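Possible periplasmic protein (Campylobacter jejuni, PDB 3RGC) is a periplasmic SurA-like chaperone that may also have peptidyl-prolyl cis-trans isomerase activity. Local coordinates at residues N73-N78 / Q84-F89; K120-F123 / K129-F132. One frame throughout, in Å; residues are numbered along the deposited sequence.

In the fold
Contact 1 comes first along the chain and is complete before contact 2 begins. It pairs helix 72-81 with the first turn of helix 86-107, in the SurA-like N-terminal region. Contact 2 folds the loop after helix 116-125 back onto that helix, in the C-terminal, probably FKBP-like part, just ahead of strand 135-143. Helices 86-107 and 116-125 are consecutive, yet the centres of the two contacts are 43 Å apart, on opposite sides of the chain's centre, and their nearest atoms about 31 Å apart. Contact 1 packs two successive helices together at the surface; contact 2, more buried, lies against helix 218-244 where the chain enters the sheet.

Contact 1 of 2, residues N73-N78 / Q84-F89; sequences NAFKAN and QSYEQF
Phe75 drives the leading edge of its ring into one face of Phe89, with CZ of Phe75 only 3.3 Å from CE1 of Phe89. The two side chains approach from opposite directions and form an edge-to-face pair, centroids 4.6 Å apart and planes inclined at 55°. Phe75 CZ lands toward the rim of the Phe89 ring, and its CE2 comes down beside it, 3.7 Å from CE2 of Phe89. Both phenylalanines carry CG anti to the backbone N (chi1 176° and 169°), which sends each ring across the gap between the helices.

Tyr86 meets both Phe75 and Lys76. It touches Phe75 edge to edge, at 4.4 Å between Tyr86 CD1 and Phe75 CE2, while one face receives Lys76. The extended chain of this exposed lysine lays CE over that face, 4.0 Å from the Tyr86 ring centroid in a CH-pi contact, and NZ follows at 5.0 Å from the same centroid as a cation-pi partner.

Ser85 is the N-cap of helix 86-107, its OG accepting from Gln88 N at 3.2 Å. At this corner between consecutive helices of the SurA-like N-terminal region, Tyr86 also leans on Leu72 and Leu79 of helix 72-81, while Phe75 reaches Leu65 and Phe89 reaches Ile61, both on helix 54-67.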
loop_
_atom_site.group_PDB
_atom_site.type_symbol
_atom_site.label_atom_id
_atom_site.label_comp_id
_atom_site.label_asym_id
_atom_site.label_seq_id
_atom_site.Cartn_x
_atom_site.Cartn_y
_atom_site.Cartn_z
ATOM N N ASN B 73 30.041 -1.213 0.027
ATOM C CA ASN B 73 30.867 -1.764 -1.045
ATOM C C ASN B 73 30.162 -1.747 -2.402
ATOM O O ASN B 73 30.749 -1.372 -3.417
ATOM C CB ASN B 73 31.323 -3.182 -0.700
ATOM C CG ASN B 73 32.333 -3.207 0.418
ATOM O OD1 ASN B 73 32.596 -2.186 1.051
ATOM N ND2 ASN B 73 32.909 -4.378 0.675
ATOM N N ALA B 74 28.899 -2.157 -2.411
ATOM C CA ALA B 74 28.108 -2.161 -3.636
ATOM C C ALA B 74 27.889 -0.731 -4.126
ATOM O O ALA B 74 28.031 -0.438 -5.314
ATOM C CB ALA B 74 26.774 -2.864 -3.407
ATOM N N PHE B 75 27.551 0.162 -3.203
ATOM C CA PHE B 75 27.395 1.558 -3.566
ATOM C C PHE B 75 28.705 2.128 -4.121
ATOM O O PHE B 75 28.691 2.947 -5.052
ATOM C CB PHE B 75 26.886 2.400 -2.387
ATOM C CG PHE B 75 26.798 3.862 -2.700
ATOM C CD1 PHE B 75 25.684 4.381 -3.331
ATOM C CD2 PHE B 75 27.850 4.708 -2.404
ATOM C CE1 PHE B 75 25.611 5.723 -3.639
ATOM C CE2 PHE B 75 27.788 6.049 -2.711
ATOM C CZ PHE B 75 26.668 6.558 -3.334
ATOM N N LYS B 76 29.832 1.681 -3.568
ATOM C CA LYS B 76 31.140 2.167 -4.006
ATOM C C LYS B 76 31.515 1.624 -5.385
ATOM O O LYS B 76 32.231 2.280 -6.149
ATOM C CB LYS B 76 32.226 1.813 -2.989
ATOM C CG LYS B 76 32.436 2.856 -1.898
ATOM C CD LYS B 76 33.365 2.309 -0.838
ATOM C CE LYS B 76 33.776 3.375 0.148
ATOM N NZ LYS B 76 34.590 2.807 1.255
ATOM N N ALA B 77 31.031 0.428 -5.706
ATOM C CA ALA B 77 31.314 -0.156 -7.012
ATOM C C ALA B 77 30.493 0.572 -8.073
ATOM O O ALA B 77 31.023 0.999 -9.099
ATOM C CB ALA B 77 31.024 -1.651 -7.011
ATOM N N ASN B 78 29.202 0.738 -7.808
ATOM C CA ASN B 78 28.345 1.509 -8.691
ATOM C C ASN B 78 28.941 2.870 -9.027
ATOM O O ASN B 78 28.934 3.286 -10.185
ATOM C CB ASN B 78 26.950 1.683 -8.080
ATOM C CG ASN B 78 26.132 2.756 -8.786
ATOM O OD1 ASN B 78 25.651 2.550 -9.899
ATOM N ND2 ASN B 78 25.970 3.906 -8.136
ATOM N N GLN B 84 32.585 8.369 -10.988
ATOM C CA GLN B 84 32.470 9.445 -10.010
ATOM C C GLN B 84 33.099 8.985 -8.699
ATOM O O GLN B 84 33.131 7.781 -8.413
ATOM C CB GLN B 84 31.005 9.849 -9.798
ATOM N N SER B 85 33.597 9.935 -7.909
ATOM C CA SER B 85 34.382 9.596 -6.726
ATOM C C SER B 85 33.574 9.601 -5.445
ATOM O O SER B 85 32.771 10.505 -5.203
ATOM C CB SER B 85 35.591 10.525 -6.577
ATOM O OG SER B 85 35.197 11.850 -6.291
ATOM N N TYR B 86 33.808 8.590 -4.617
ATOM C CA TYR B 86 33.155 8.511 -3.320
ATOM C C TYR B 86 33.348 9.802 -2.561
ATOM O O TYR B 86 32.424 10.313 -1.928
ATOM C CB TYR B 86 33.720 7.361 -2.490
ATOM C CG TYR B 86 33.059 7.244 -1.141
ATOM C CD1 TYR B 86 31.675 7.096 -1.040
ATOM C CD2 TYR B 86 33.802 7.289 0.033
ATOM C CE1 TYR B 86 31.055 6.990 0.183
ATOM C CE2 TYR B 86 33.182 7.185 1.269
ATOM C CZ TYR B 86 31.806 7.039 1.332
ATOM O OH TYR B 86 31.168 6.939 2.549
ATOM N N GLU B 87 34.565 10.322 -2.622
ATOM C CA GLU B 87 34.930 11.495 -1.849
ATOM C C GLU B 87 34.096 12.704 -2.260
ATOM O O GLU B 87 33.732 13.533 -1.425
ATOM C CB GLU B 87 36.427 11.773 -1.992
ATOM C CG GLU B 87 37.297 10.585 -1.588
ATOM C CD GLU B 87 38.787 10.849 -1.753
ATOM O OE1 GLU B 87 39.161 11.615 -2.668
ATOM O OE2 GLU B 87 39.585 10.290 -0.967
ATOM N N GLN B 88 33.784 12.789 -3.549
ATOM C CA GLN B 88 32.970 13.878 -4.062
ATOM C C GLN B 88 31.570 13.695 -3.535
ATOM O O GLN B 88 30.977 14.620 -2.983
ATOM C CB GLN B 88 32.959 13.880 -5.596
ATOM C CG GLN B 88 32.380 15.157 -6.209
ATOM C CD GLN B 88 33.063 16.422 -5.686
ATOM O OE1 GLN B 88 34.293 16.510 -5.663
ATOM N NE2 GLN B 88 32.264 17.401 -5.257
ATOM N N PHE B 89 31.053 12.481 -3.708
ATOM C CA PHE B 89 29.746 12.106 -3.193
ATOM C C PHE B 89 29.567 12.540 -1.739
ATOM O O PHE B 89 28.584 13.204 -1.416
ATOM C CB PHE B 89 29.540 10.598 -3.308
ATOM C CG PHE B 89 28.340 10.091 -2.562
ATOM C CD1 PHE B 89 27.079 10.135 -3.136
ATOM C CD2 PHE B 89 28.471 9.577 -1.286
ATOM C CE1 PHE B 89 25.965 9.676 -2.448
ATOM C CE2 PHE B 89 27.364 9.105 -0.596
ATOM C CZ PHE B 89 26.112 9.156 -1.179
#

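Contact 2 of 2, residues K120-F123 / K129-F132; sequences KKFF and KFTF
Phe123 turns the edge of its ring toward the face of Phe130 in an offset edge-to-face pair, with centroids 5.8 Å apart and planes at 62°. The offset leaves CD1 of Phe123 as the near corner, 4.0 Å from CD2 of Phe130, and places CE1 of Phe123 4.1 Å from CB of Phe130. The touch is therefore shared between the ring and the root of the Phe130 side chain. Phe130 has CG anti to its carbonyl carbon (chi1 -54°), and this rotation swings the ring from the loop back toward the helix.

Phe122 meets another part of the same ring. Its CE2 lies 4.3 Å from CZ of Phe130, edge against edge, so consecutive residues of one helix touch Phe130 near its base and at its far end. The loop after helix 116-125 folds back on the helix before entering strand 135-143, an inner strand of the antiparallel sheet of what is probably an FKBP-like domain. The closest touches are all between carbon atoms, and the contact is largely buried on the helical side.

Helix 218-244 supplies further packing: Val221 touches both Phe123 and Phe130, and Ala224 also touches Phe130. The rings of Tyr225 and Tyr214 meet Phe122 and Phe123, respectively, at inclined angles. Farther along the loop, Phe132 makes backbone hydrogen bonds with Thr211.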
loop_
_atom_site.group_PDB
_atom_site.type_symbol
_atom_site.label_atom_id
_atom_site.label_comp_id
_atom_site.label_asym_id
_atom_site.label_seq_id
_atom_site.Cartn_x
_atom_site.Cartn_y
_atom_site.Cartn_z
ATOM N N LYS B 120 -10.174 22.232 7.841
ATOM C CA LYS B 120 -11.384 22.326 7.021
ATOM C C LYS B 120 -11.257 23.529 6.121
ATOM O O LYS B 120 -11.380 23.420 4.906
ATOM C CB LYS B 120 -12.663 22.470 7.859
ATOM C CG LYS B 120 -13.047 21.251 8.676
ATOM N N LYS B 121 -11.001 24.685 6.721
ATOM C CA LYS B 121 -10.956 25.911 5.947
ATOM C C LYS B 121 -9.886 25.816 4.862
ATOM O O LYS B 121 -10.072 26.314 3.753
ATOM C CB LYS B 121 -10.734 27.122 6.850
ATOM C CG LYS B 121 -11.195 28.421 6.220
ATOM C CD LYS B 121 -12.703 28.445 5.997
ATOM C CE LYS B 121 -13.152 29.787 5.410
ATOM N NZ LYS B 121 -14.620 29.824 5.184
ATOM N N PHE B 122 -8.781 25.150 5.173
ATOM C CA PHE B 122 -7.768 24.881 4.168
ATOM C C PHE B 122 -8.327 24.011 3.046
ATOM O O PHE B 122 -8.057 24.242 1.865
ATOM C CB PHE B 122 -6.553 24.198 4.772
ATOM C CG PHE B 122 -5.486 23.900 3.768
ATOM C CD1 PHE B 122 -4.556 24.870 3.422
ATOM C CD2 PHE B 122 -5.430 22.665 3.146
ATOM C CE1 PHE B 122 -3.574 24.610 2.486
ATOM C CE2 PHE B 122 -4.454 22.393 2.208
ATOM C CZ PHE B 122 -3.526 23.366 1.874
ATOM N N PHE B 123 -9.106 23.009 3.421
ATOM C CA PHE B 123 -9.769 22.152 2.448
ATOM C C PHE B 123 -10.664 22.932 1.486
ATOM O O PHE B 123 -10.507 22.851 0.269
ATOM C CB PHE B 123 -10.600 21.096 3.168
ATOM C CG PHE B 123 -11.412 20.248 2.249
ATOM C CD1 PHE B 123 -10.789 19.421 1.324
ATOM C CD2 PHE B 123 -12.796 20.268 2.307
ATOM C CE1 PHE B 123 -11.531 18.625 0.465
ATOM C CE2 PHE B 123 -13.548 19.470 1.456
ATOM C CZ PHE B 123 -12.913 18.649 0.532
ATOM N N LYS B 129 -7.006 20.019 -4.906
ATOM C CA LYS B 129 -5.896 19.145 -4.570
ATOM C C LYS B 129 -6.387 17.817 -4.008
ATOM O O LYS B 129 -5.588 16.961 -3.616
ATOM C CB LYS B 129 -4.998 19.828 -3.543
ATOM C CG LYS B 129 -4.652 21.268 -3.873
ATOM C CD LYS B 129 -3.688 21.816 -2.829
ATOM C CE LYS B 129 -3.077 23.144 -3.261
ATOM N NZ LYS B 129 -1.973 23.587 -2.353
ATOM N N PHE B 130 -7.702 17.643 -3.968
ATOM C CA PHE B 130 -8.279 16.459 -3.343
ATOM C C PHE B 130 -9.383 15.829 -4.199
ATOM O O PHE B 130 -10.330 15.224 -3.688
ATOM C CB PHE B 130 -8.784 16.815 -1.944
ATOM C CG PHE B 130 -7.737 17.470 -1.074
ATOM C CD1 PHE B 130 -6.869 16.701 -0.310
ATOM C CD2 PHE B 130 -7.609 18.853 -1.037
ATOM C CE1 PHE B 130 -5.897 17.305 0.486
ATOM C CE2 PHE B 130 -6.644 19.463 -0.244
ATOM C CZ PHE B 130 -5.787 18.690 0.520
ATOM N N THR B 131 -9.243 15.973 -5.511
ATOM C CA THR B 131 -10.218 15.436 -6.447
ATOM C C THR B 131 -10.064 13.922 -6.575
ATOM O O THR B 131 -8.968 13.422 -6.843
ATOM C CB THR B 131 -10.077 16.094 -7.839
ATOM N N PHE B 132 -11.163 13.197 -6.369
ATOM C CA PHE B 132 -11.180 11.748 -6.553
ATOM C C PHE B 132 -11.981 11.379 -7.796
ATOM O O PHE B 132 -13.022 11.972 -8.082
ATOM C CB PHE B 132 -11.766 11.043 -5.323
#